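Local coordinates for E3 SUMO-protein ligase SIZ1 (Saccharomyces cerevisiae, PDB 3I2D) that acts as an E3 ligase that promotes attachment of the small modifier SUMO (Smt3) to septins and to PCNA in yeast, at residues Arg118-Ser123 against Pro168-Pro173; Thr206-Leu211 against Asp275-Leu280. All coordinates share one frame; numbering follows the deposited sequence.

In the fold
The two contacts lie in series along the chain, in different parts of the ligase. Interaction 1 (118-123 with 168-173) closes the edge of an antiparallel sheet in the PINIT domain. Interaction 2 (206-211 with 275-280) sets the helix that follows strand 195-204, itself the neighbour of strand 117-125, against a helix of the SP-RING, the module required for E3 activity that mediates interaction with UBC9. Their centres are 23 Å apart and their nearest atoms about 10 Å, so they do not touch. Interaction 1 is remote from the annotated sites; in interaction 2 the side chain of Ala276 lies about 13 Å from the bound zinc ion.

Interaction 1 (Arg118-Ser123 against Pro168-Pro173); sequences RLYLFS and PADLTP
Segments 118-123 and 168-173 run roughly antiparallel, with Leu121 and Ala169 as a hydrogen-bonded pair. Leu121 N gives its hydrogen to Ala169 O at 2.8 Å, and Ala169 N returns one to Leu121 O. Tyr120 and Asp170 form the next, non-hydrogen-bonded pair, after which Leu171 N reaches Leu119 O at 2.9 Å. Where the second segment turns into a 3-10 segment, a side chain replaces the backbone: Thr172 OG1 accepts from Leu119 N and donates to Asp170 OD1 at 2.7 Å, a double role that suits a hydroxyl. Asp170 CG lies anti to its backbone N (chi1 -158°), which carries the carboxylate to the edge of the Tyr120 ring and over one face of the Arg118 guanidinium. Asp170 OD2 stands 2.8 Å from Arg118 NH1 but well out of the guanidinium plane, so no N-H points at it and the salt bridge rests on charge. A water joins Asp170 OD2 to Tyr120 OH. Pro168, compact and apolar, puts CB over the centre of the Phe122 ring, 3.9 Å from its centroid, while its CG packs on Tyr120 CD2. Leu119, Leu121, Ala169 and Leu171 supply an apolar layer that meets Leu145 of strand 143-147 and Leu83 and Met85 of strand 74-90; along its other edge, strand 117-125 bonds to strand 195-204.

Interaction 2 (Thr206-Leu211 against Asp275-Leu280); sequences TPEQLL and DALWFL
Leu280 reaches from helix 276-285 to the first turn of helix 207-215, its two methyls dividing the work. Leu280 CD1 lies 3.8 Å from Pro207 O, which is already engaged by Leu211 N within its own helix, and Leu280 CD2 packs 3.8 Å from Leu210 CD1. A branched leucine suits this place because one side chain can fill two directions. Leu211 answers from the other helix: with CG anti to its backbone N (chi1 171°), it sends CD1 to Ala276 CB at 3.7 Å, where a small methyl leaves room for the larger neighbour. Leu277 continues the apolar patch, its CD1 lying 4.3 Å from Leu211 CD2 and near Glu208 OE2, whose chain crosses it at a slant and whose OE2 also bonds to His281. Asp275 OD1 caps the second helix, accepting from Trp278 N at 3.0 Å. The axes of 207-211 and 276-280 approach to 9.1 Å, their directions 136° apart. This is apolar helix-helix packing, joining the helix that follows the last PINIT strand to the helix that lies between the two zinc-ligand pairs of the SP-RING, Cys268 with His270 and Cys291 with Cys294.

Interaction 1 (Arg118-Ser123 against Pro168-Pro173)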
ATOM      1  N   ARG A 118       3.139 -14.237   4.652  1.00 52.57           N
ATOM      2  CA  ARG A 118       1.907 -14.844   4.169  1.00 53.07           C
ATOM      3  C   ARG A 118       2.017 -15.270   2.718  1.00 50.38           C
ATOM      4  O   ARG A 118       2.808 -14.709   1.963  1.00 57.49           O
ATOM      5  CB  ARG A 118       0.754 -13.859   4.332  1.00 53.13           C
ATOM      6  CG  ARG A 118       0.766 -13.146   5.671  1.00 61.60           C
ATOM      7  CD  ARG A 118      -0.545 -13.316   6.389  1.00 71.58           C
ATOM      8  NE  ARG A 118      -0.915 -14.719   6.507  1.00 67.60           N
ATOM      9  CZ  ARG A 118      -2.098 -15.138   6.944  1.00 77.54           C
ATOM     10  NH1 ARG A 118      -3.025 -14.257   7.310  1.00 72.51           N
ATOM     11  NH2 ARG A 118      -2.362 -16.437   7.006  1.00 82.64           N
ATOM     12  N   LEU A 119       1.226 -16.264   2.330  1.00 45.79           N
ATOM     13  CA  LEU A 119       1.237 -16.764   0.958  1.00 50.78           C
ATOM     14  C   LEU A 119       0.103 -16.106   0.162  1.00 52.52           C
ATOM     15  O   LEU A 119      -1.068 -16.424   0.356  1.00 57.75           O
ATOM     16  CB  LEU A 119       1.046 -18.273   0.962  1.00 48.04           C
ATOM     17  CG  LEU A 119       1.602 -19.101  -0.192  1.00 47.00           C
ATOM     18  CD1 LEU A 119       0.564 -20.155  -0.505  1.00 43.99           C
ATOM     19  CD2 LEU A 119       1.908 -18.241  -1.415  1.00 54.22           C
ATOM     20  N   TYR A 120       0.453 -15.184  -0.726  1.00 49.86           N
ATOM     21  CA  TYR A 120      -0.548 -14.479  -1.511  1.00 51.67           C
ATOM     22  C   TYR A 120      -0.635 -14.981  -2.942  1.00 54.76           C
ATOM     23  O   TYR A 120       0.368 -15.324  -3.564  1.00 59.22           O
ATOM     24  CB  TYR A 120      -0.237 -12.976  -1.531  1.00 47.44           C
ATOM     25  CG  TYR A 120      -0.654 -12.217  -0.293  1.00 46.07           C
ATOM     26  CD1 TYR A 120      -1.143 -12.883   0.835  1.00 50.46           C
ATOM     27  CD2 TYR A 120      -0.595 -10.824  -0.260  1.00 47.04           C
ATOM     28  CE1 TYR A 120      -1.568 -12.180   1.961  1.00 44.05           C
ATOM     29  CE2 TYR A 120      -1.015 -10.107   0.863  1.00 45.90           C
ATOM     30  CZ  TYR A 120      -1.502 -10.793   1.963  1.00 53.33           C
ATOM     31  OH  TYR A 120      -1.934 -10.090   3.062  1.00 57.96           O
ATOM     32  N   LEU A 121      -1.845 -15.042  -3.468  1.00 51.88           N
ATOM     33  CA  LEU A 121      -1.989 -15.449  -4.843  1.00 47.30           C
ATOM     34  C   LEU A 121      -2.331 -14.169  -5.605  1.00 52.02           C
ATOM     35  O   LEU A 121      -3.213 -13.406  -5.196  1.00 47.34           O
ATOM     36  CB  LEU A 121      -3.100 -16.471  -4.977  1.00 49.46           C
ATOM     37  CG  LEU A 121      -3.355 -16.955  -6.399  1.00 51.06           C
ATOM     38  CD1 LEU A 121      -2.078 -17.527  -7.004  1.00 37.24           C
ATOM     39  CD2 LEU A 121      -4.473 -17.981  -6.355  1.00 50.40           C
ATOM     40  N   PHE A 122      -1.593 -13.911  -6.678  1.00 49.04           N
ATOM     41  CA  PHE A 122      -1.822 -12.724  -7.495  1.00 52.99           C
ATOM     42  C   PHE A 122      -2.370 -13.137  -8.844  1.00 51.98           C
ATOM     43  O   PHE A 122      -2.192 -14.278  -9.274  1.00 52.34           O
ATOM     44  CB  PHE A 122      -0.524 -11.939  -7.741  1.00 50.06           C
ATOM     45  CG  PHE A 122      -0.014 -11.212  -6.539  1.00 57.76           C
ATOM     46  CD1 PHE A 122       0.563 -11.905  -5.483  1.00 55.81           C
ATOM     47  CD2 PHE A 122      -0.118  -9.831  -6.458  1.00 56.05           C
ATOM     48  CE1 PHE A 122       1.023 -11.239  -4.373  1.00 47.41           C
ATOM     49  CE2 PHE A 122       0.339  -9.153  -5.347  1.00 53.24           C
ATOM     50  CZ  PHE A 122       0.913  -9.858  -4.303  1.00 57.05           C
ATOM     51  N   SER A 123      -3.018 -12.196  -9.514  1.00 44.56           N
ATOM     52  CA  SER A 123      -3.561 -12.454 -10.824  1.00 41.87           C
ATOM     53  C   SER A 123      -3.432 -11.196 -11.641  1.00 42.04           C
ATOM     54  O   SER A 123      -3.576 -10.107 -11.121  1.00 46.60           O
ATOM     55  CB  SER A 123      -5.022 -12.848 -10.718  1.00 43.57           C
ATOM     56  OG  SER A 123      -5.577 -13.046 -12.001  1.00 53.89           O
ATOM     57  N   PRO A 168      -4.777  -9.411  -4.036  1.00 37.85           N
ATOM     58  CA  PRO A 168      -4.336 -10.800  -3.866  1.00 40.30           C
ATOM     59  C   PRO A 168      -5.160 -11.591  -2.833  1.00 43.59           C
ATOM     60  O   PRO A 168      -5.813 -11.019  -1.949  1.00 41.41           O
ATOM     61  CB  PRO A 168      -2.880 -10.637  -3.447  1.00 45.42           C
ATOM     62  CG  PRO A 168      -2.924  -9.388  -2.622  1.00 39.22           C
ATOM     63  CD  PRO A 168      -3.790  -8.478  -3.472  1.00 40.43           C
ATOM     64  N   ALA A 169      -5.116 -12.911  -2.956  1.00 40.74           N
ATOM     65  CA  ALA A 169      -5.846 -13.784  -2.053  1.00 43.03           C
ATOM     66  C   ALA A 169      -4.893 -14.492  -1.084  1.00 42.03           C
ATOM     67  O   ALA A 169      -3.891 -15.057  -1.490  1.00 42.38           O
ATOM     68  CB  ALA A 169      -6.638 -14.799  -2.856  1.00 40.03           C
ATOM     69  N   ASP A 170      -5.222 -14.435   0.202  1.00 47.72           N
ATOM     70  CA  ASP A 170      -4.427 -15.054   1.259  1.00 49.14           C
ATOM     71  C   ASP A 170      -4.726 -16.548   1.345  1.00 51.92           C
ATOM     72  O   ASP A 170      -5.784 -16.929   1.851  1.00 48.68           O
ATOM     73  CB  ASP A 170      -4.790 -14.419   2.605  1.00 56.03           C
ATOM     74  CG  ASP A 170      -3.698 -14.588   3.651  1.00 59.66           C
ATOM     75  OD1 ASP A 170      -2.933 -15.568   3.559  1.00 59.77           O
ATOM     76  OD2 ASP A 170      -3.607 -13.744   4.572  1.00 60.36           O
ATOM     77  N   LEU A 171      -3.804 -17.389   0.868  1.00 55.15           N
ATOM     78  CA  LEU A 171      -3.971 -18.854   0.919  1.00 62.06           C
ATOM     79  C   LEU A 171      -3.499 -19.436   2.256  1.00 62.63           C
ATOM     80  O   LEU A 171      -3.950 -20.496   2.680  1.00 63.32           O
ATOM     81  CB  LEU A 171      -3.141 -19.553  -0.167  1.00 57.00           C
ATOM     82  CG  LEU A 171      -3.198 -19.124  -1.622  1.00 57.58           C
ATOM     83  CD1 LEU A 171      -2.174 -19.915  -2.411  1.00 57.03           C
ATOM     84  CD2 LEU A 171      -4.576 -19.348  -2.161  1.00 53.66           C
ATOM     85  N   THR A 172      -2.575 -18.728   2.893  1.00 60.82           N
ATOM     86  CA  THR A 172      -1.940 -19.129   4.140  1.00 63.24           C
ATOM     87  C   THR A 172      -2.696 -19.889   5.220  1.00 64.65           C
ATOM     88  O   THR A 172      -2.232 -20.933   5.674  1.00 63.98           O
ATOM     89  CB  THR A 172      -1.289 -17.933   4.777  1.00 62.63           C
ATOM     90  OG1 THR A 172      -0.754 -17.098   3.741  1.00 68.84           O
ATOM     91  CG2 THR A 172      -0.161 -18.381   5.678  1.00 62.02           C
ATOM     92  N   PRO A 173      -3.854 -19.386   5.658  1.00 64.98           N
ATOM     93  CA  PRO A 173      -4.575 -20.125   6.700  1.00 64.05           C
ATOM     94  C   PRO A 173      -5.136 -21.486   6.290  1.00 66.78           C
ATOM     95  O   PRO A 173      -5.718 -22.183   7.117  1.00 75.81           O
ATOM     96  CB  PRO A 173      -5.682 -19.151   7.115  1.00 65.89           C
ATOM     97  CG  PRO A 173      -5.956 -18.391   5.861  1.00 62.90           C
ATOM     98  CD  PRO A 173      -4.543 -18.122   5.339  1.00 65.48           C
TER
HETATM   99  O   HOH W   1      -3.381 -11.105   4.987  1.00 47.98           O

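Interaction 2 (Thr206-Leu211 against Asp275-Leu280)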
ATOM      1  N   THR A 206       4.034  -3.471   8.350  1.00 55.00           N
ATOM      2  CA  THR A 206       3.079  -2.826   9.213  1.00 53.93           C
ATOM      3  C   THR A 206       3.008  -1.296   9.181  1.00 52.80           C
ATOM      4  O   THR A 206       3.982  -0.605   8.853  1.00 53.29           O
ATOM      5  CB  THR A 206       3.328  -3.354  10.639  1.00 51.08           C
ATOM      6  OG1 THR A 206       2.180  -4.089  11.052  1.00 48.67           O
ATOM      7  CG2 THR A 206       3.646  -2.244  11.615  1.00 46.92           C
ATOM      8  N   PRO A 207       1.821  -0.749   9.469  1.00 49.20           N
ATOM      9  CA  PRO A 207       1.657   0.704   9.479  1.00 49.80           C
ATOM     10  C   PRO A 207       2.716   1.380  10.367  1.00 51.31           C
ATOM     11  O   PRO A 207       3.343   2.355   9.954  1.00 59.92           O
ATOM     12  CB  PRO A 207       0.232   0.878  10.005  1.00 47.59           C
ATOM     13  CG  PRO A 207      -0.483  -0.286   9.345  1.00 45.47           C
ATOM     14  CD  PRO A 207       0.512  -1.436   9.490  1.00 49.51           C
ATOM     15  N   GLU A 208       2.933   0.856  11.574  1.00 54.12           N
ATOM     16  CA  GLU A 208       3.927   1.434  12.487  1.00 52.53           C
ATOM     17  C   GLU A 208       5.348   1.212  11.990  1.00 44.75           C
ATOM     18  O   GLU A 208       6.246   1.977  12.318  1.00 49.67           O
ATOM     19  CB  GLU A 208       3.767   0.898  13.924  1.00 43.27           C
ATOM     20  CG  GLU A 208       2.958  -0.368  14.043  1.00 57.40           C
ATOM     21  CD  GLU A 208       1.457  -0.139  13.891  1.00 62.72           C
ATOM     22  OE1 GLU A 208       0.797  -0.982  13.232  1.00 60.32           O
ATOM     23  OE2 GLU A 208       0.938   0.864  14.445  1.00 62.88           O
ATOM     24  N   GLN A 209       5.566   0.177  11.193  1.00 47.29           N
ATOM     25  CA  GLN A 209       6.905  -0.037  10.655  1.00 49.06           C
ATOM     26  C   GLN A 209       7.167   1.083   9.672  1.00 51.02           C
ATOM     27  O   GLN A 209       8.221   1.692   9.701  1.00 57.96           O
ATOM     28  CB  GLN A 209       7.011  -1.345   9.902  1.00 44.12           C
ATOM     29  CG  GLN A 209       6.871  -2.569  10.724  1.00 51.52           C
ATOM     30  CD  GLN A 209       7.330  -3.767   9.946  1.00 58.48           C
ATOM     31  OE1 GLN A 209       8.457  -3.785   9.453  1.00 57.97           O
ATOM     32  NE2 GLN A 209       6.470  -4.774   9.817  1.00 58.49           N
ATOM     33  N   LEU A 210       6.201   1.343   8.794  1.00 54.52           N
ATOM     34  CA  LEU A 210       6.339   2.414   7.815  1.00 50.48           C
ATOM     35  C   LEU A 210       6.476   3.760   8.502  1.00 50.87           C
ATOM     36  O   LEU A 210       7.178   4.632   7.990  1.00 54.87           O
ATOM     37  CB  LEU A 210       5.141   2.464   6.881  1.00 48.77           C
ATOM     38  CG  LEU A 210       4.966   1.323   5.898  1.00 49.32           C
ATOM     39  CD1 LEU A 210       3.867   1.695   4.936  1.00 51.18           C
ATOM     40  CD2 LEU A 210       6.248   1.070   5.148  1.00 47.22           C
ATOM     41  N   LEU A 211       5.797   3.941   9.639  1.00 49.29           N
ATOM     42  CA  LEU A 211       5.893   5.203  10.384  1.00 49.41           C
ATOM     43  C   LEU A 211       7.356   5.443  10.708  1.00 57.19           C
ATOM     44  O   LEU A 211       7.832   6.580  10.715  1.00 62.79           O
ATOM     45  CB  LEU A 211       5.121   5.160  11.702  1.00 37.33           C
ATOM     46  CG  LEU A 211       5.394   6.390  12.577  1.00 41.20           C
ATOM     47  CD1 LEU A 211       4.715   7.610  11.967  1.00 37.28           C
ATOM     48  CD2 LEU A 211       4.890   6.167  13.999  1.00 39.51           C
ATOM     49  N   ASP A 275      -1.881  13.281  10.962  1.00 51.33           N
ATOM     50  CA  ASP A 275      -1.114  12.286  11.684  1.00 46.26           C
ATOM     51  C   ASP A 275      -0.590  11.156  10.814  1.00 45.19           C
ATOM     52  O   ASP A 275      -1.372  10.392  10.248  1.00 45.99           O
ATOM     53  CB  ASP A 275      -1.956  11.739  12.829  1.00 47.80           C
ATOM     54  CG  ASP A 275      -1.133  10.923  13.791  1.00 55.50           C
ATOM     55  OD1 ASP A 275      -1.023   9.696  13.589  1.00 56.96           O
ATOM     56  OD2 ASP A 275      -0.560  11.514  14.734  1.00 53.44           O
ATOM     57  N   ALA A 276       0.736  11.031  10.720  1.00 45.35           N
ATOM     58  CA  ALA A 276       1.330   9.987   9.875  1.00 47.34           C
ATOM     59  C   ALA A 276       0.887   8.588  10.276  1.00 49.12           C
ATOM     60  O   ALA A 276       0.807   7.686   9.439  1.00 50.73           O
ATOM     61  CB  ALA A 276       2.861  10.071   9.885  1.00 36.97           C
ATOM     62  N   LEU A 277       0.587   8.391  11.552  1.00 48.54           N
ATOM     63  CA  LEU A 277       0.167   7.067  11.959  1.00 47.97           C
ATOM     64  C   LEU A 277      -1.225   6.764  11.439  1.00 46.55           C
ATOM     65  O   LEU A 277      -1.464   5.662  10.934  1.00 49.09           O
ATOM     66  CB  LEU A 277       0.203   6.905  13.483  1.00 48.12           C
ATOM     67  CG  LEU A 277      -0.057   5.452  13.880  1.00 47.16           C
ATOM     68  CD1 LEU A 277       0.952   4.522  13.205  1.00 38.98           C
ATOM     69  CD2 LEU A 277       0.020   5.333  15.369  1.00 54.34           C
ATOM     70  N   TRP A 278      -2.135   7.730  11.552  1.00 36.20           N
ATOM     71  CA  TRP A 278      -3.489   7.508  11.078  1.00 41.16           C
ATOM     72  C   TRP A 278      -3.500   7.469   9.572  1.00 45.48           C
ATOM     73  O   TRP A 278      -4.185   6.648   8.975  1.00 50.10           O
ATOM     74  CB  TRP A 278      -4.459   8.584  11.573  1.00 41.70           C
ATOM     75  CG  TRP A 278      -4.919   8.367  12.998  1.00 49.12           C
ATOM     76  CD1 TRP A 278      -4.322   8.827  14.131  1.00 47.32           C
ATOM     77  CD2 TRP A 278      -6.062   7.614  13.427  1.00 55.37           C
ATOM     78  NE1 TRP A 278      -5.017   8.414  15.244  1.00 47.91           N
ATOM     79  CE2 TRP A 278      -6.091   7.669  14.842  1.00 55.68           C
ATOM     80  CE3 TRP A 278      -7.065   6.901  12.755  1.00 47.01           C
ATOM     81  CZ2 TRP A 278      -7.084   7.036  15.599  1.00 54.68           C
ATOM     82  CZ3 TRP A 278      -8.053   6.274  13.507  1.00 56.66           C
ATOM     83  CH2 TRP A 278      -8.054   6.346  14.918  1.00 55.23           C
ATOM     84  N   PHE A 279      -2.739   8.351   8.943  1.00 41.63           N
ATOM     85  CA  PHE A 279      -2.706   8.338   7.500  1.00 43.75           C
ATOM     86  C   PHE A 279      -2.362   6.931   6.990  1.00 47.74           C
ATOM     87  O   PHE A 279      -2.986   6.422   6.054  1.00 51.14           O
ATOM     88  CB  PHE A 279      -1.669   9.329   6.989  1.00 40.09           C
ATOM     89  CG  PHE A 279      -1.522   9.325   5.499  1.00 38.54           C
ATOM     90  CD1 PHE A 279      -2.513   9.865   4.688  1.00 41.83           C
ATOM     91  CD2 PHE A 279      -0.395   8.770   4.899  1.00 40.97           C
ATOM     92  CE1 PHE A 279      -2.384   9.857   3.287  1.00 41.94           C
ATOM     93  CE2 PHE A 279      -0.254   8.754   3.502  1.00 46.68           C
ATOM     94  CZ  PHE A 279      -1.254   9.300   2.696  1.00 40.54           C
ATOM     95  N   LEU A 280      -1.373   6.302   7.622  1.00 48.62           N
ATOM     96  CA  LEU A 280      -0.903   4.982   7.214  1.00 45.73           C
ATOM     97  C   LEU A 280      -1.862   3.850   7.528  1.00 49.42           C
ATOM     98  O   LEU A 280      -1.896   2.857   6.809  1.00 54.12           O
ATOM     99  CB  LEU A 280       0.469   4.719   7.834  1.00 47.72           C
ATOM    100  CG  LEU A 280       1.596   5.548   7.218  1.00 43.80           C
ATOM    101  CD1 LEU A 280       2.775   5.635   8.169  1.00 48.58           C
ATOM    102  CD2 LEU A 280       2.011   4.917   5.907  1.00 49.71           C
TER